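Local structure of NIF3-related protein (Bacillus cereus, 2GX8) at residues E39-K44 with Q372-A377; E175-L180 with T195-G200; M279-F284 with G349-D354. The protein is of unknown function but binds zinc through a conserved two-metal motif of the NIF3 family and carries an additional domain thought to be regulatory. One frame throughout, in Å; residues are numbered along the deposited sequence.

Contact 1: residues E39-K44 with Q372-A377; sequences ESMYPK and QEKVDA
Ser40 and Met41 meet Lys374 with no flat group between them: no ring, amide or carboxylate takes part in the touch, which runs between chains. Met41 and Lys374 run past each other in opposite directions, with Met41 SD 3.7 Å from Lys374 CG and 4.2 Å from Lys374 CD. The thioether chain is straight until its last bond, then folds (chi3 -65°) beside the helix, where Met41 also rests on Gln370 and Leu371. Lys374 bends twice, at chi2 (-76°) and chi3 (-69°), which carries its far end across to Ser40. There Lys374 CE lies 3.4 Å from Ser40 OG, and Lys374 NZ 3.5 Å from the same oxygen. That hydroxyl is hydrogen-bonded to Leu37 O, one turn back at the end of helix 31-38. Two residues after Ser40, Tyr42 OH is hydrogen-bonded to Gln370 NE2, a second tie between this loop and helix 362-377, which starts just after the zinc ligand Glu360. Ser40 OG is thus tied to its own loop with the lysine end lying beside it, and a small, partly aliphatic, sulfur-lined surface patch joins loop to helix.

Contact 2: residues E175-L180 with T195-G200; sequences EVRKAL and TFSSEG
Arg177 and Thr195 mark the closest backbone approach, 7.1 Å between their CA atoms, where helix 170-182 passes beside strand 194-206. From the strand, Thr195 and Ser197 both point toward the helix, whereas Phe196 lies on the other face. Arg177 bridges to them. Its CG stands beside the backbone N (chi1 -64°), and from there the chain runs out extended to NE, crossing Thr195 at about a right angle. Arg177 CD lies 3.9 Å from Thr195 OG1. Further along, Ser197 OG sits at the guanidinium edge near its plane, 3.0 Å from Arg177 NE and 3.3 Å from Arg177 NH2. Ser197 CB approaches the same edge in plane, 3.5 Å from Arg177 NH2.

The elements belong to a ferredoxin-like beta-alpha-beta-beta-alpha-beta unit. Helix 170-182 links strand 150-168 to strand 194-206, and strand 221-233 fits between these two in an antiparallel sheet. The second helix, 237-247, packs against Val176, Ala179 and Leu180 on the same side.

On the far nitrogen of the guanidinium, Arg177 NH1 forms a salt bridge with Glu174 OE1, which anchors the group from within its own helix. Thr195 OG1 has its hydrogen-bonding partner in another chain, Thr203 OG1 of the second subunit. That chain's strand pairs antiparallel with Thr195, Phe196 and Ser197, carrying the sheet across the interface, and the Phe196 ring meets Phe167 of the second subunit on the face turned from the helix.

Contact 3: residues M279-F284 with G349-D354; sequences MTLGQF and GLNIVD
Leu281 and Phe284 make apolar contacts with Val353 where the first turn of helix 281-292 lies over strand 351-354. Leu281 contacts both Asn351 and Val353, its CG set opposite its own amide nitrogen (chi1 -179°) and so directed at the strand. Leu281 CD1 sits between the two, which are two positions apart, 3.8 Å from Asn351 CB and 3.9 Å from Val353 CG2. Leu281 CD2 rests on Asn351 alone, against its CB and amide end, 3.6 Å from Asn351 CG. Val353 CG2 is shared, since Phe284 CD2 approaches it obliquely at 3.9 Å. Val331 from the adjoining parallel strand 331-335 touches both Leu281 and Phe284, while Val307 and Val310 add further cover to the phenylalanine.

Hydrogen bonds shape the ends of each element but do not cross between the segments. Thr280 is the N-cap: its OG1 accepts a weak bond of 3.3 Å from Gln283 N, nearly straight at 166°. Gln283 NE2 also donates to Thr280 OG1, which lies 20° out of the Gln283 amide plane, and this bond is bent. On the other segment, Gly349, with positive phi, is the C-prime residue of a Schellman motif that ends helix 339-348.

Backbone pairing is left to the sheet, where Asn351 and Val353 bond to Tyr332 and Ile352 to Val300. Van der Waals fit of methyls and ring to Val353 and the asparagine side chain therefore carries this contact, while the Gly282-Leu303 backbone bond also holds the turn, just upstream of the zinc ligands His357 and Glu360.

From the N terminus, the loop 39-44 after helix 31-38 opens contact 1, which closes only at helix 362-377, so the other two contacts both fall within its span. Contact 2 comes first, a short local loop joining a helix of the ferredoxin-like part to a strand at the sheet's end within this chain, where the second subunit continues it. It closes before contact 3 opens at the junction of strand 270-280 and helix 281-292, and contact 3 in turn closes at strand 351-354. The two stand in series, with centres 53 Å apart on opposite sides of the chain's centre, yet reach one branched sheet. Strand 351-354 leads into helix 362-377, linking contact 3 along the chain to contact 1.

Contact 1: residues E39-K44 with Q372-A377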
loop_
_atom_site.group_PDB
_atom_site.type_symbol
_atom_site.label_atom_id
_atom_site.label_comp_id
_atom_site.label_asym_id
_atom_site.label_seq_id
_atom_site.Cartn_x
_atom_site.Cartn_y
_atom_site.Cartn_z
ATOM N N GLU C 39 -16.023 24.936 -20.800
ATOM C CA GLU C 39 -14.797 24.833 -20.026
ATOM C C GLU C 39 -14.113 26.175 -19.787
ATOM O O GLU C 39 -13.233 26.267 -18.939
ATOM C CB GLU C 39 -13.849 23.804 -20.649
ATOM C CG GLU C 39 -14.376 22.384 -20.485
ATOM C CD GLU C 39 -13.590 21.316 -21.221
ATOM O OE1 GLU C 39 -14.083 20.164 -21.246
ATOM O OE2 GLU C 39 -12.509 21.604 -21.798
ATOM N N SER C 40 -14.527 27.209 -20.514
ATOM C CA SER C 40 -13.986 28.540 -20.282
ATOM C C SER C 40 -14.504 29.031 -18.922
ATOM O O SER C 40 -13.823 29.777 -18.206
ATOM C CB SER C 40 -14.404 29.503 -21.397
ATOM O OG SER C 40 -15.807 29.738 -21.394
ATOM N N MET C 41 -15.708 28.593 -18.568
ATOM C CA MET C 41 -16.332 28.969 -17.310
ATOM C C MET C 41 -16.018 27.947 -16.212
ATOM O O MET C 41 -15.946 28.284 -15.036
ATOM C CB MET C 41 -17.850 29.059 -17.489
ATOM C CG MET C 41 -18.318 29.939 -18.643
ATOM S SD MET C 41 -20.124 30.062 -18.752
ATOM C CE MET C 41 -20.629 28.392 -19.148
ATOM N N TYR C 42 -15.826 26.694 -16.595
ATOM C CA TYR C 42 -15.570 25.644 -15.623
ATOM C C TYR C 42 -14.376 24.800 -16.036
ATOM O O TYR C 42 -14.563 23.655 -16.466
ATOM C CB TYR C 42 -16.829 24.764 -15.471
ATOM C CG TYR C 42 -18.021 25.543 -14.953
ATOM C CD1 TYR C 42 -18.993 26.059 -15.821
ATOM C CD2 TYR C 42 -18.155 25.791 -13.599
ATOM C CE1 TYR C 42 -20.061 26.801 -15.339
ATOM C CE2 TYR C 42 -19.205 26.520 -13.105
ATOM C CZ TYR C 42 -20.159 27.020 -13.966
ATOM O OH TYR C 42 -21.196 27.753 -13.417
ATOM N N PRO C 43 -13.149 25.356 -15.918
ATOM C CA PRO C 43 -11.949 24.611 -16.323
ATOM C C PRO C 43 -11.684 23.314 -15.550
ATOM O O PRO C 43 -11.995 23.229 -14.362
ATOM C CB PRO C 43 -10.812 25.619 -16.116
ATOM C CG PRO C 43 -11.358 26.653 -15.231
ATOM C CD PRO C 43 -12.819 26.712 -15.444
ATOM N N LYS C 44 -11.100 22.326 -16.238
ATOM C CA LYS C 44 -10.803 20.995 -15.675
ATOM C C LYS C 44 -9.732 20.952 -14.572
ATOM O O LYS C 44 -9.677 19.992 -13.813
ATOM C CB LYS C 44 -10.448 20.002 -16.794
ATOM C CG LYS C 44 -11.622 19.556 -17.665
ATOM C CD LYS C 44 -11.116 18.759 -18.870
ATOM C CE LYS C 44 -12.265 18.140 -19.646
ATOM N NZ LYS C 44 -11.870 17.643 -21.020
ATOM N N GLN C 372 -26.035 29.492 -22.400
ATOM C CA GLN C 372 -26.814 30.111 -23.480
ATOM C C GLN C 372 -26.197 31.467 -23.836
ATOM O O GLN C 372 -26.087 31.828 -24.998
ATOM C CB GLN C 372 -28.259 30.334 -23.054
ATOM C CG GLN C 372 -29.175 30.743 -24.185
ATOM C CD GLN C 372 -29.475 29.601 -25.142
ATOM O OE1 GLN C 372 -29.053 29.622 -26.301
ATOM N NE2 GLN C 372 -30.181 28.581 -24.652
ATOM N N GLU C 373 -25.791 32.205 -22.812
ATOM C CA GLU C 373 -25.175 33.523 -22.931
ATOM C C GLU C 373 -23.887 33.472 -23.780
ATOM O O GLU C 373 -23.674 34.334 -24.640
ATOM C CB GLU C 373 -24.907 34.021 -21.505
ATOM C CG GLU C 373 -24.672 35.493 -21.279
ATOM C CD GLU C 373 -24.732 35.869 -19.788
ATOM O OE1 GLU C 373 -25.311 35.113 -18.966
ATOM O OE2 GLU C 373 -24.208 36.947 -19.443
ATOM N N LYS C 374 -23.050 32.455 -23.558
ATOM C CA LYS C 374 -21.791 32.281 -24.306
ATOM C C LYS C 374 -22.012 31.881 -25.762
ATOM O O LYS C 374 -21.301 32.341 -26.651
ATOM C CB LYS C 374 -20.900 31.216 -23.651
ATOM C CG LYS C 374 -20.488 31.481 -22.194
ATOM C CD LYS C 374 -19.389 32.538 -22.022
ATOM C CE LYS C 374 -18.062 32.028 -22.555
ATOM N NZ LYS C 374 -16.944 32.929 -22.191
ATOM N N VAL C 375 -22.985 31.007 -26.000
ATOM C CA VAL C 375 -23.255 30.542 -27.356
ATOM C C VAL C 375 -23.973 31.617 -28.153
ATOM O O VAL C 375 -23.946 31.596 -29.388
ATOM C CB VAL C 375 -24.004 29.146 -27.417
ATOM C CG1 VAL C 375 -23.324 28.145 -26.508
ATOM C CG2 VAL C 375 -25.486 29.241 -27.057
ATOM N N ASP C 376 -24.609 32.560 -27.455
ATOM C CA ASP C 376 -25.289 33.670 -28.131
ATOM C C ASP C 376 -24.279 34.753 -28.484
ATOM O O ASP C 376 -24.386 35.393 -29.537
ATOM C CB ASP C 376 -26.455 34.223 -27.304
ATOM C CG ASP C 376 -27.565 33.198 -27.107
ATOM O OD1 ASP C 376 -27.477 32.104 -27.710
ATOM O OD2 ASP C 376 -28.513 33.465 -26.332
ATOM N N ALA C 377 -23.288 34.926 -27.610
ATOM C CA ALA C 377 -22.209 35.885 -27.834
ATOM C C ALA C 377 -21.361 35.471 -29.050
ATOM O O ALA C 377 -20.723 36.311 -29.693
ATOM C CB ALA C 377 -21.334 36.023 -26.575
#

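Contact 2: residues E175-L180 with T195-G200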
loop_
_atom_site.group_PDB
_atom_site.type_symbol
_atom_site.label_atom_id
_atom_site.label_comp_id
_atom_site.label_asym_id
_atom_site.label_seq_id
_atom_site.Cartn_x
_atom_site.Cartn_y
_atom_site.Cartn_z
ATOM N N GLU C 175 2.486 48.917 -27.974
ATOM C CA GLU C 175 1.766 47.899 -28.701
ATOM C C GLU C 175 1.834 46.551 -27.947
ATOM O O GLU C 175 0.845 45.824 -27.872
ATOM C CB GLU C 175 2.407 47.811 -30.081
ATOM C CG GLU C 175 1.744 46.898 -31.061
ATOM C CD GLU C 175 2.353 47.017 -32.453
ATOM O OE1 GLU C 175 3.089 48.018 -32.718
ATOM O OE2 GLU C 175 2.082 46.109 -33.280
ATOM N N VAL C 176 2.995 46.250 -27.362
ATOM C CA VAL C 176 3.214 44.998 -26.595
ATOM C C VAL C 176 2.484 45.002 -25.250
ATOM O O VAL C 176 1.961 43.979 -24.842
ATOM C CB VAL C 176 4.720 44.640 -26.498
ATOM C CG1 VAL C 176 5.004 43.503 -25.517
ATOM C CG2 VAL C 176 5.216 44.256 -27.880
ATOM N N ARG C 177 2.421 46.153 -24.580
ATOM C CA ARG C 177 1.638 46.278 -23.348
ATOM C C ARG C 177 0.145 46.038 -23.630
ATOM O O ARG C 177 -0.540 45.381 -22.832
ATOM C CB ARG C 177 1.747 47.672 -22.745
ATOM C CG ARG C 177 3.093 48.079 -22.282
ATOM C CD ARG C 177 2.984 49.449 -21.679
ATOM N NE ARG C 177 4.295 50.028 -21.447
ATOM C CZ ARG C 177 4.842 50.999 -22.177
ATOM N NH1 ARG C 177 4.168 51.553 -23.183
ATOM N NH2 ARG C 177 6.058 51.450 -21.868
ATOM N N LYS C 178 -0.353 46.582 -24.748
ATOM C CA LYS C 178 -1.766 46.458 -25.102
ATOM C C LYS C 178 -2.117 45.007 -25.341
ATOM O O LYS C 178 -3.157 44.545 -24.904
ATOM C CB LYS C 178 -2.102 47.276 -26.349
ATOM C CG LYS C 178 -3.598 47.331 -26.655
ATOM C CD LYS C 178 -3.883 48.061 -27.955
ATOM C CE LYS C 178 -5.381 48.297 -28.156
ATOM N NZ LYS C 178 -6.179 47.049 -28.327
ATOM N N ALA C 179 -1.226 44.306 -26.036
ATOM C CA ALA C 179 -1.399 42.903 -26.377
ATOM C C ALA C 179 -1.431 42.040 -25.135
ATOM O O ALA C 179 -2.216 41.120 -25.042
ATOM C CB ALA C 179 -0.283 42.460 -27.284
ATOM N N LEU C 180 -0.547 42.328 -24.192
ATOM C CA LEU C 180 -0.496 41.592 -22.935
ATOM C C LEU C 180 -1.778 41.789 -22.139
ATOM O O LEU C 180 -2.358 40.829 -21.641
ATOM C CB LEU C 180 0.694 42.051 -22.111
ATOM C CG LEU C 180 2.090 41.572 -22.510
ATOM C CD1 LEU C 180 3.104 42.293 -21.671
ATOM C CD2 LEU C 180 2.253 40.073 -22.318
ATOM N N THR C 195 0.821 46.741 -15.733
ATOM C CA THR C 195 2.167 46.503 -16.224
ATOM C C THR C 195 3.120 47.504 -15.582
ATOM O O THR C 195 2.706 48.554 -15.040
ATOM C CB THR C 195 2.314 46.720 -17.772
ATOM O OG1 THR C 195 2.221 48.119 -18.086
ATOM C CG2 THR C 195 1.272 45.953 -18.576
ATOM N N PHE C 196 4.407 47.172 -15.659
ATOM C CA PHE C 196 5.459 48.089 -15.238
ATOM C C PHE C 196 6.560 48.066 -16.278
ATOM O O PHE C 196 7.019 47.001 -16.680
ATOM C CB PHE C 196 6.025 47.762 -13.851
ATOM C CG PHE C 196 7.122 48.698 -13.428
ATOM C CD1 PHE C 196 6.822 49.940 -12.916
ATOM C CD2 PHE C 196 8.460 48.333 -13.552
ATOM C CE1 PHE C 196 7.827 50.813 -12.538
ATOM C CE2 PHE C 196 9.474 49.222 -13.172
ATOM C CZ PHE C 196 9.145 50.455 -12.671
ATOM N N SER C 197 6.981 49.250 -16.696
ATOM C CA SER C 197 8.014 49.401 -17.706
ATOM C C SER C 197 9.108 50.359 -17.245
ATOM O O SER C 197 8.830 51.449 -16.720
ATOM C CB SER C 197 7.424 49.966 -19.011
ATOM O OG SER C 197 6.393 49.156 -19.544
ATOM N N SER C 198 10.353 49.947 -17.479
ATOM C CA SER C 198 11.524 50.765 -17.183
ATOM C C SER C 198 12.475 50.657 -18.363
ATOM O O SER C 198 12.481 49.670 -19.084
ATOM C CB SER C 198 12.215 50.329 -15.884
ATOM O OG SER C 198 12.580 48.963 -15.957
ATOM N N GLU C 199 13.253 51.703 -18.580
ATOM C CA GLU C 199 14.193 51.683 -19.673
ATOM C C GLU C 199 15.571 51.242 -19.230
ATOM O O GLU C 199 15.979 51.479 -18.103
ATOM C CB GLU C 199 14.249 53.042 -20.347
ATOM C CG GLU C 199 12.958 53.351 -21.054
ATOM C CD GLU C 199 12.955 54.705 -21.699
ATOM O OE1 GLU C 199 13.486 55.664 -21.084
ATOM O OE2 GLU C 199 12.397 54.812 -22.819
ATOM N N GLY C 200 16.270 50.581 -20.135
ATOM C CA GLY C 200 17.610 50.150 -19.875
ATOM C C GLY C 200 18.288 49.782 -21.163
ATOM O O GLY C 200 17.795 50.078 -22.252
#

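Contact 3: residues M279-F284 with G349-D354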
loop_
_atom_site.group_PDB
_atom_site.type_symbol
_atom_site.label_atom_id
_atom_site.label_comp_id
_atom_site.label_asym_id
_atom_site.label_seq_id
_atom_site.Cartn_x
_atom_site.Cartn_y
_atom_site.Cartn_z
ATOM N N MET C 279 -31.981 35.303 12.725
ATOM C CA MET C 279 -33.118 34.410 12.838
ATOM C C MET C 279 -32.725 33.281 13.768
ATOM O O MET C 279 -31.526 33.080 14.046
ATOM C CB MET C 279 -33.367 33.676 11.519
ATOM C CG MET C 279 -33.504 34.491 10.278
ATOM S SD MET C 279 -33.785 33.295 8.989
ATOM C CE MET C 279 -33.794 34.373 7.553
ATOM N N THR C 280 -33.732 32.501 14.180
ATOM C CA THR C 280 -33.472 31.304 14.960
ATOM C C THR C 280 -33.173 30.208 13.944
ATOM O O THR C 280 -33.389 30.405 12.741
ATOM C CB THR C 280 -34.667 30.887 15.861
ATOM O OG1 THR C 280 -35.777 30.467 15.060
ATOM C CG2 THR C 280 -35.100 32.047 16.801
ATOM N N LEU C 281 -32.680 29.063 14.417
ATOM C CA LEU C 281 -32.362 27.952 13.541
ATOM C C LEU C 281 -33.668 27.454 12.929
ATOM O O LEU C 281 -33.738 27.215 11.741
ATOM C CB LEU C 281 -31.666 26.855 14.344
ATOM C CG LEU C 281 -31.207 25.580 13.660
ATOM C CD1 LEU C 281 -30.294 25.829 12.459
ATOM C CD2 LEU C 281 -30.518 24.712 14.700
ATOM N N GLY C 282 -34.720 27.365 13.749
ATOM C CA GLY C 282 -36.052 26.929 13.303
ATOM C C GLY C 282 -36.604 27.698 12.113
ATOM O O GLY C 282 -37.130 27.086 11.182
ATOM N N GLN C 283 -36.498 29.031 12.145
ATOM C CA GLN C 283 -36.931 29.849 10.999
ATOM C C GLN C 283 -35.914 29.934 9.874
ATOM O O GLN C 283 -36.280 30.200 8.728
ATOM C CB GLN C 283 -37.341 31.245 11.404
ATOM C CG GLN C 283 -36.455 31.847 12.407
ATOM C CD GLN C 283 -37.021 33.144 12.925
ATOM O OE1 GLN C 283 -37.046 34.156 12.211
ATOM N NE2 GLN C 283 -37.471 33.128 14.176
ATOM N N PHE C 284 -34.641 29.746 10.193
ATOM C CA PHE C 284 -33.674 29.683 9.139
ATOM C C PHE C 284 -33.956 28.437 8.317
ATOM O O PHE C 284 -33.982 28.495 7.098
ATOM C CB PHE C 284 -32.247 29.690 9.644
ATOM C CG PHE C 284 -31.253 29.438 8.552
ATOM C CD1 PHE C 284 -31.065 30.381 7.546
ATOM C CD2 PHE C 284 -30.525 28.252 8.517
ATOM C CE1 PHE C 284 -30.164 30.149 6.524
ATOM C CE2 PHE C 284 -29.606 28.000 7.496
ATOM C CZ PHE C 284 -29.425 28.940 6.494
ATOM N N GLY C 349 -20.432 22.693 18.373
ATOM C CA GLY C 349 -21.355 23.801 18.619
ATOM C C GLY C 349 -21.865 24.339 17.280
ATOM O O GLY C 349 -22.232 25.500 17.179
ATOM N N LEU C 350 -21.892 23.483 16.247
ATOM C CA LEU C 350 -22.345 23.867 14.913
ATOM C C LEU C 350 -23.747 23.348 14.578
ATOM O O LEU C 350 -24.011 22.138 14.649
ATOM C CB LEU C 350 -21.361 23.333 13.857
ATOM C CG LEU C 350 -21.650 23.642 12.393
ATOM C CD1 LEU C 350 -21.413 25.109 12.085
ATOM C CD2 LEU C 350 -20.755 22.774 11.515
ATOM N N ASN C 351 -24.643 24.249 14.189
ATOM C CA ASN C 351 -25.963 23.849 13.780
ATOM C C ASN C 351 -25.903 23.396 12.334
ATOM O O ASN C 351 -24.981 23.762 11.608
ATOM C CB ASN C 351 -26.912 25.008 13.918
ATOM C CG ASN C 351 -27.074 25.441 15.345
ATOM O OD1 ASN C 351 -26.839 24.664 16.281
ATOM N ND2 ASN C 351 -27.501 26.661 15.528
ATOM N N ILE C 352 -26.883 22.602 11.923
ATOM C CA ILE C 352 -26.896 22.080 10.583
ATOM C C ILE C 352 -28.298 22.037 10.066
ATOM O O ILE C 352 -29.217 21.757 10.810
ATOM C CB ILE C 352 -26.346 20.620 10.539
ATOM C CG1 ILE C 352 -25.030 20.530 11.325
ATOM C CG2 ILE C 352 -26.245 20.087 9.099
ATOM C CD1 ILE C 352 -23.948 19.901 10.601
ATOM N N VAL C 353 -28.464 22.381 8.799
ATOM C CA VAL C 353 -29.723 22.159 8.125
ATOM C C VAL C 353 -29.346 21.325 6.894
ATOM O O VAL C 353 -28.486 21.717 6.159
ATOM C CB VAL C 353 -30.387 23.430 7.670
ATOM C CG1 VAL C 353 -31.632 23.062 6.935
ATOM C CG2 VAL C 353 -30.732 24.364 8.913
ATOM N N ASP C 354 -30.004 20.191 6.691
ATOM C CA ASP C 354 -29.717 19.271 5.583
ATOM C C ASP C 354 -30.962 19.268 4.724
ATOM O O ASP C 354 -31.920 18.561 5.009
ATOM C CB ASP C 354 -29.442 17.859 6.120
ATOM C CG ASP C 354 -29.088 16.851 5.041
ATOM O OD1 ASP C 354 -29.244 17.135 3.837
ATOM O OD2 ASP C 354 -28.609 15.739 5.391
#